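Local coordinates for protein prenylcyclase (Actinoplanes teichomyceticus, PDB 6IJ1) that probably cyclises a prenyl chain, as an enzyme of isoprenoid metabolism, at residues T187-A192 / A223-G228; S208-P213 / P217-A222. All blocks are in the same frame, centred on the assembly; numbering follows the deposited sequence.

From the N terminus, the chain leaves helix 173-182 and enters the loop that holds 187-192, the first half of contact 1. It then runs through helix 198-209 into the turn of 208-213, which meets 217-222 only a few residues later and closes contact 2, a short local loop. Directly after it, 223-228 returns to the earlier loop and closes contact 1, so the smaller closure lies wholly within the larger. Both draw on helix 216-229, and they touch where Trp-190 reaches Leu-209, Ala-218 and Ala-222. Together they tie this helix to the loop before helix 198-209 and to the turn after it.

Contact 1: T187-A192 / A223-G228; sequences TGEWPA and ARWAAG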
ATOM      1  N   THR A 187      -6.797   7.659 -19.210  1.00 19.95           N
ATOM      2  CA  THR A 187      -7.060   6.242 -19.432  1.00 20.59           C
ATOM      3  C   THR A 187      -7.654   5.557 -18.198  1.00 19.08           C
ATOM      4  O   THR A 187      -8.067   4.400 -18.289  1.00 21.04           O
ATOM      5  CB  THR A 187      -5.778   5.562 -19.892  1.00 27.16           C
ATOM      6  OG1 THR A 187      -4.698   6.042 -19.106  1.00 28.67           O
ATOM      7  CG2 THR A 187      -5.503   5.911 -21.399  1.00 30.99           C
ATOM      8  N   GLY A 188      -7.802   6.275 -17.068  1.00 18.40           N
ATOM      9  CA  GLY A 188      -8.523   5.796 -15.902  1.00 16.72           C
ATOM     10  C   GLY A 188      -7.652   5.374 -14.714  1.00 15.25           C
ATOM     11  O   GLY A 188      -8.169   5.204 -13.616  1.00 16.30           O
ATOM     12  N   GLU A 189      -6.373   5.149 -14.938  1.00 16.76           N
ATOM     13  CA  GLU A 189      -5.520   4.758 -13.832  1.00 16.38           C
ATOM     14  C   GLU A 189      -4.873   5.937 -13.151  1.00 16.02           C
ATOM     15  O   GLU A 189      -4.781   7.056 -13.670  1.00 17.78           O
ATOM     16  CB  GLU A 189      -4.423   3.809 -14.329  1.00 19.32           C
ATOM     17  CG  GLU A 189      -3.207   4.444 -14.942  1.00 22.82           C
ATOM     18  CD  GLU A 189      -3.362   4.796 -16.415  1.00 25.57           C
ATOM     19  OE1 GLU A 189      -4.495   5.073 -16.917  1.00 22.79           O
ATOM     20  OE2 GLU A 189      -2.292   4.789 -17.080  1.00 26.58           O
ATOM     21  N   TRP A 190      -4.334   5.659 -11.959  1.00 14.63           N
ATOM     22  CA  TRP A 190      -3.478   6.625 -11.300  1.00 14.49           C
ATOM     23  C   TRP A 190      -2.046   6.138 -11.330  1.00 15.06           C
ATOM     24  O   TRP A 190      -1.811   4.952 -11.122  1.00 17.46           O
ATOM     25  CB  TRP A 190      -3.858   6.814  -9.840  1.00 14.57           C
ATOM     26  CG  TRP A 190      -5.093   7.689  -9.588  1.00 14.09           C
ATOM     27  CD1 TRP A 190      -5.054   9.020  -9.295  1.00 15.21           C
ATOM     28  CD2 TRP A 190      -6.480   7.299  -9.562  1.00 14.37           C
ATOM     29  NE1 TRP A 190      -6.327   9.499  -9.081  1.00 15.48           N
ATOM     30  CE2 TRP A 190      -7.229   8.481  -9.255  1.00 15.15           C
ATOM     31  CE3 TRP A 190      -7.166   6.115  -9.848  1.00 15.66           C
ATOM     32  CZ2 TRP A 190      -8.611   8.499  -9.150  1.00 15.72           C
ATOM     33  CZ3 TRP A 190      -8.573   6.103  -9.695  1.00 15.98           C
ATOM     34  CH2 TRP A 190      -9.269   7.310  -9.361  1.00 16.53           C
ATOM     35  N   PRO A 191      -1.095   7.030 -11.477  1.00 16.32           N
ATOM     36  CA  PRO A 191       0.307   6.651 -11.408  1.00 16.86           C
ATOM     37  C   PRO A 191       0.756   6.502  -9.955  1.00 16.57           C
ATOM     38  O   PRO A 191       0.104   6.971  -9.035  1.00 15.35           O
ATOM     39  CB  PRO A 191       0.978   7.854 -12.073  1.00 19.57           C
ATOM     40  CG  PRO A 191       0.155   8.991 -11.588  1.00 20.10           C
ATOM     41  CD  PRO A 191      -1.267   8.487 -11.713  1.00 17.40           C
ATOM     42  N   ALA A 192       1.901   5.836  -9.765  1.00 15.59           N
ATOM     43  CA  ALA A 192       2.482   5.612  -8.447  1.00 14.92           C
ATOM     44  C   ALA A 192       3.892   6.191  -8.464  1.00 14.82           C
ATOM     45  O   ALA A 192       4.551   6.193  -9.503  1.00 17.62           O
ATOM     46  CB  ALA A 192       2.580   4.122  -8.098  1.00 17.50           C
ATOM     47  N   ALA A 223     -12.291   1.362 -12.901  1.00 16.24           N
ATOM     48  CA  ALA A 223     -12.710  -0.057 -12.952  1.00 14.99           C
ATOM     49  C   ALA A 223     -12.571  -0.559 -14.387  1.00 16.07           C
ATOM     50  O   ALA A 223     -12.165  -1.695 -14.580  1.00 17.62           O
ATOM     51  CB  ALA A 223     -14.123  -0.203 -12.450  1.00 17.04           C
ATOM     52  N   ARG A 224     -12.929   0.283 -15.348  1.00 17.30           N
ATOM     53  CA  ARG A 224     -12.830  -0.103 -16.747  1.00 18.23           C
ATOM     54  C   ARG A 224     -11.366  -0.294 -17.157  1.00 18.35           C
ATOM     55  O   ARG A 224     -11.031  -1.259 -17.858  1.00 19.09           O
ATOM     56  CB  ARG A 224     -13.500   0.932 -17.645  1.00 18.97           C
ATOM     57  CG  ARG A 224     -15.033   0.737 -17.643  1.00 20.79           C
ATOM     58  CD  ARG A 224     -15.831   2.041 -17.655  1.00 20.01           C
ATOM     59  NE  ARG A 224     -17.235   1.656 -17.876  1.00 22.07           N
ATOM     60  CZ  ARG A 224     -18.084   1.358 -16.909  1.00 21.14           C
ATOM     61  NH1 ARG A 224     -17.673   1.404 -15.619  1.00 19.25           N
ATOM     62  NH2 ARG A 224     -19.370   0.970 -17.206  1.00 21.12           N
ATOM     63  N   TRP A 225     -10.472   0.602 -16.721  1.00 15.64           N
ATOM     64  CA  TRP A 225      -9.047   0.419 -17.000  1.00 15.96           C
ATOM     65  C   TRP A 225      -8.570  -0.916 -16.431  1.00 17.41           C
ATOM     66  O   TRP A 225      -7.878  -1.712 -17.116  1.00 17.16           O
ATOM     67  CB  TRP A 225      -8.262   1.585 -16.386  1.00 15.34           C
ATOM     68  CG  TRP A 225      -6.783   1.377 -16.455  1.00 14.90           C
ATOM     69  CD1 TRP A 225      -5.960   1.673 -17.505  1.00 19.74           C
ATOM     70  CD2 TRP A 225      -5.950   0.846 -15.414  1.00 14.89           C
ATOM     71  NE1 TRP A 225      -4.644   1.333 -17.207  1.00 20.93           N
ATOM     72  CE2 TRP A 225      -4.634   0.801 -15.938  1.00 17.29           C
ATOM     73  CE3 TRP A 225      -6.185   0.343 -14.137  1.00 16.61           C
ATOM     74  CZ2 TRP A 225      -3.540   0.304 -15.190  1.00 16.90           C
ATOM     75  CZ3 TRP A 225      -5.076  -0.135 -13.366  1.00 16.30           C
ATOM     76  CH2 TRP A 225      -3.779  -0.101 -13.895  1.00 16.07           C
ATOM     77  N   ALA A 226      -8.914  -1.179 -15.176  1.00 16.09           N
ATOM     78  CA  ALA A 226      -8.432  -2.386 -14.496  1.00 15.18           C
ATOM     79  C   ALA A 226      -8.979  -3.639 -15.154  1.00 17.03           C
ATOM     80  O   ALA A 226      -8.258  -4.644 -15.247  1.00 17.09           O
ATOM     81  CB  ALA A 226      -8.795  -2.339 -13.002  1.00 16.88           C
ATOM     82  N   ALA A 227     -10.259  -3.631 -15.587  1.00 16.22           N
ATOM     83  CA  ALA A 227     -10.798  -4.846 -16.172  1.00 16.34           C
ATOM     84  C   ALA A 227     -10.049  -5.212 -17.439  1.00 18.40           C
ATOM     85  O   ALA A 227      -9.860  -6.405 -17.727  1.00 18.62           O
ATOM     86  CB  ALA A 227     -12.305  -4.649 -16.464  1.00 17.14           C
ATOM     87  N   GLY A 228      -9.577  -4.217 -18.192  1.00 16.46           N
ATOM     88  CA  GLY A 228      -8.818  -4.469 -19.407  1.00 17.57           C
ATOM     89  C   GLY A 228      -7.429  -5.020 -19.165  1.00 22.16           C
ATOM     90  O   GLY A 228      -6.802  -5.511 -20.123  1.00 23.79           O
TER
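Within Ala-223 to Gly-228, Trp-225 makes the whole contact with Thr-187, Gly-188 and Glu-189, and the helix on either side of it serves other neighbours. Ahead of it, Ala-223 packs on Phe-263, and Arg-224 carries its guanidinium off to a salt bridge with Glu-260. Trp-225 then swings its indole out to the loop, CG anti to the backbone N (chi1 172°). Its CB rests 3.4 Å from Thr-187 O, and its six-membered ring lies under Glu-189, whose CB sits 3.5 Å from that ring's centroid, nearly on the ring normal, as a CH-pi contact. A bend at chi2 (-84°) lays the glutamate carboxylate over the pyrrole side of the same face, 9° from parallel with the indole, and Glu-189 OE1 stands 3.7 Å from Trp-225 CD1. This carboxylate also faces Thr-187 OG1, though the modelled separation is too short to be trusted in detail. Gln-184, Gly-188 and Trp-190 have the Gln-x3-Gly-x-Trp spacing of the QW motif of triterpene cyclases, consistent with that family: Gln-184 NE2 bonds to Gly-188 O, and Trp-190 NE1 to Leu-180 O. Gly-188 has backbone angles that call for glycine, and a CB there would come 3.2 Å from Trp-225 CB. Beyond the tryptophan, Ala-226 and Ala-227 turn to helix 246-256, both meeting Val-256, while Ala-227 N continues the helical bonding to Ala-223 O at 2.9 Å.

Contact 2: S208-P213 / P217-A222; sequences SLATVP and PARAAA. With IMD (imidazole), chain B.
Leu-209 and Arg-219 bring the two backbones nearest, their CA atoms 7.5 Å apart, where a type I beta turn from Leu-209 to Val-212, closed by Val-212 N to Leu-209 O at 3.1 Å, faces the early part of helix 216-229. The arginine does most of the touching. Its CG lies anti to the carbonyl carbon, and a bend at chi3 (-81°) lays the guanidinium flat against the turn. Ala-210 CA sits over the middle of one guanidinium face, 3.6 Å from Arg-219 CZ, and Ala-210 CB comes 4.0 Å from Arg-219 NH1. Nearer the arginine backbone, Arg-219 CD meets Leu-209 CB at 4.3 Å, an aliphatic contact. This is the tight link between two consecutive helices, 198-209 and 216-229, in a mostly helical chain, consistent with the helical barrels of triterpene cyclases. The polar centre of the link is Thr-215, whose OG1 accepts from Arg-219 NE and lies within bonding distance of the carbonyl oxygens of Leu-209 and Val-212, which must share its one hydrogen, so the arginine is positioned by the same hydroxyl that gathers the turn. With an alanine in place of Arg-219, Thr-215 OG1 would be left without its NE donor and the turn would probably be held less firmly against the helix. Just ahead of the turn, Ser-208 O accepts from Thr-211 OG1 over 2.6 Å, with a C=O...donor angle of 158°, and that hydroxyl also bonds to Arg-173 NH2. Ser-208 OG has Ala-162 O and Leu-204 O as competing acceptors for its one hydrogen. It accepts a weak bond from imidazole N1, Ser-208 OG to N1 3.1 Å, bent to 121° at the hydrogen; the imidazole probably came from the crystallisation liquor.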
ATOM      1  N   SER A 208     -10.238   4.166  -1.423  1.00 14.17           N
ATOM      2  CA  SER A 208     -10.321   5.378  -0.606  1.00 14.62           C
ATOM      3  C   SER A 208     -11.467   6.269  -1.024  1.00 17.10           C
ATOM      4  O   SER A 208     -12.138   6.852  -0.142  1.00 18.71           O
ATOM      5  CB  SER A 208      -9.024   6.159  -0.728  1.00 14.89           C
ATOM      6  OG  SER A 208      -7.994   5.463   0.038  1.00 14.99           O
ATOM      7  N   LEU A 209     -11.651   6.440  -2.343  1.00 16.80           N
ATOM      8  CA  LEU A 209     -12.644   7.385  -2.874  1.00 17.45           C
ATOM      9  C   LEU A 209     -14.044   6.828  -2.741  1.00 19.98           C
ATOM     10  O   LEU A 209     -15.019   7.614  -2.833  1.00 19.87           O
ATOM     11  CB  LEU A 209     -12.323   7.713  -4.330  1.00 17.33           C
ATOM     12  CG  LEU A 209     -11.083   8.564  -4.723  1.00 19.48           C
ATOM     13  CD1 LEU A 209     -10.605   8.458  -6.177  1.00 22.52           C
ATOM     14  CD2 LEU A 209     -11.228  10.067  -4.393  1.00 22.62           C
ATOM     15  N   ALA A 210     -14.196   5.523  -2.523  1.00 20.02           N
ATOM     16  CA  ALA A 210     -15.548   4.953  -2.393  1.00 19.53           C
ATOM     17  C   ALA A 210     -16.239   5.504  -1.175  1.00 20.74           C
ATOM     18  O   ALA A 210     -17.450   5.409  -1.067  1.00 23.53           O
ATOM     19  CB  ALA A 210     -15.458   3.445  -2.311  1.00 23.89           C
ATOM     20  N   THR A 211     -15.473   6.163  -0.315  1.00 23.36           N
ATOM     21  CA  THR A 211     -15.944   6.595   0.970  1.00 27.87           C
ATOM     22  C   THR A 211     -16.327   8.081   0.943  1.00 28.94           C
ATOM     23  O   THR A 211     -16.695   8.645   1.990  1.00 26.84           O
ATOM     24  CB  THR A 211     -14.858   6.250   2.030  1.00 27.35           C
ATOM     25  OG1 THR A 211     -13.749   7.126   1.908  1.00 26.21           O
ATOM     26  CG2 THR A 211     -14.245   4.824   1.855  1.00 27.39           C
ATOM     27  N   VAL A 212     -16.342   8.696  -0.253  1.00 24.19           N
ATOM     28  CA  VAL A 212     -16.588  10.128  -0.504  1.00 21.83           C
ATOM     29  C   VAL A 212     -17.531  10.414  -1.669  1.00 27.17           C
ATOM     30  O   VAL A 212     -17.409   9.830  -2.753  1.00 24.17           O
ATOM     31  CB  VAL A 212     -15.224  10.812  -0.754  1.00 28.35           C
ATOM     32  CG1 VAL A 212     -15.387  12.188  -1.340  1.00 34.11           C
ATOM     33  CG2 VAL A 212     -14.443  10.850   0.573  1.00 32.33           C
ATOM     34  N   PRO A 213     -18.488  11.336  -1.538  1.00 24.12           N
ATOM     35  CA  PRO A 213     -19.386  11.605  -2.657  1.00 25.06           C
ATOM     36  C   PRO A 213     -18.673  12.359  -3.769  1.00 24.30           C
ATOM     37  O   PRO A 213     -17.613  12.974  -3.590  1.00 31.19           O
ATOM     38  CB  PRO A 213     -20.501  12.466  -2.035  1.00 28.59           C
ATOM     39  CG  PRO A 213     -20.392  12.165  -0.541  1.00 32.71           C
ATOM     40  CD  PRO A 213     -18.914  12.038  -0.315  1.00 35.09           C
ATOM     41  N   PRO A 217     -17.663   8.903 -11.020  1.00 15.89           N
ATOM     42  CA  PRO A 217     -17.107   8.876 -12.371  1.00 16.27           C
ATOM     43  C   PRO A 217     -15.655   8.369 -12.380  1.00 16.80           C
ATOM     44  O   PRO A 217     -15.325   7.560 -13.198  1.00 17.87           O
ATOM     45  CB  PRO A 217     -17.226  10.340 -12.807  1.00 17.68           C
ATOM     46  CG  PRO A 217     -18.397  10.848 -11.993  1.00 16.99           C
ATOM     47  CD  PRO A 217     -18.236  10.188 -10.643  1.00 17.33           C
ATOM     48  N   ALA A 218     -14.828   8.879 -11.470  1.00 15.93           N
ATOM     49  CA  ALA A 218     -13.416   8.442 -11.406  1.00 14.28           C
ATOM     50  C   ALA A 218     -13.344   6.938 -11.136  1.00 18.40           C
ATOM     51  O   ALA A 218     -12.534   6.273 -11.773  1.00 16.47           O
ATOM     52  CB  ALA A 218     -12.684   9.224 -10.347  1.00 16.52           C
ATOM     53  N   ARG A 219     -14.167   6.442 -10.218  1.00 14.99           N
ATOM     54  CA  ARG A 219     -14.141   4.997  -9.875  1.00 14.98           C
ATOM     55  C   ARG A 219     -14.610   4.150 -11.056  1.00 18.74           C
ATOM     56  O   ARG A 219     -14.029   3.100 -11.277  1.00 18.82           O
ATOM     57  CB  ARG A 219     -14.949   4.736  -8.604  1.00 30.00           C
ATOM     58  CG  ARG A 219     -14.247   5.238  -7.354  1.00 30.00           C
ATOM     59  CD  ARG A 219     -15.031   4.933  -6.107  1.00 30.00           C
ATOM     60  NE  ARG A 219     -16.091   5.895  -5.908  1.00 30.00           N
ATOM     61  CZ  ARG A 219     -17.305   5.571  -5.513  1.00 30.00           C
ATOM     62  NH1 ARG A 219     -17.688   4.309  -5.553  1.00 30.00           N
ATOM     63  NH2 ARG A 219     -18.116   6.501  -5.059  1.00 30.00           N
ATOM     64  N   ALA A 220     -15.633   4.600 -11.777  1.00 15.48           N
ATOM     65  CA  ALA A 220     -16.130   3.828 -12.938  1.00 17.27           C
ATOM     66  C   ALA A 220     -15.058   3.767 -14.029  1.00 18.59           C
ATOM     67  O   ALA A 220     -14.938   2.726 -14.661  1.00 19.47           O
ATOM     68  CB  ALA A 220     -17.403   4.445 -13.458  1.00 18.08           C
ATOM     69  N   ALA A 221     -14.341   4.869 -14.251  1.00 17.67           N
ATOM     70  CA  ALA A 221     -13.288   4.910 -15.288  1.00 16.25           C
ATOM     71  C   ALA A 221     -12.131   3.995 -14.878  1.00 18.56           C
ATOM     72  O   ALA A 221     -11.616   3.279 -15.731  1.00 18.25           O
ATOM     73  CB  ALA A 221     -12.818   6.326 -15.494  1.00 20.17           C
ATOM     74  N   ALA A 222     -11.765   4.017 -13.601  1.00 16.28           N
ATOM     75  CA  ALA A 222     -10.654   3.172 -13.115  1.00 16.48           C
ATOM     76  C   ALA A 222     -11.040   1.693 -13.207  1.00 17.67           C
ATOM     77  O   ALA A 222     -10.175   0.883 -13.523  1.00 17.80           O
ATOM     78  CB  ALA A 222     -10.309   3.554 -11.701  1.00 15.65           C
TER
HETATM   79  N1  IMD B 401      -7.313   2.534   0.590  1.00 17.87           N
HETATM   80  C2  IMD B 401      -7.161   1.164   0.589  1.00 18.39           C
HETATM   81  N3  IMD B 401      -6.142   0.860   1.436  1.00 18.33           N
HETATM   82  C4  IMD B 401      -5.707   2.022   1.982  1.00 15.56           C
HETATM   83  C5  IMD B 401      -6.414   3.101   1.472  1.00 14.26           C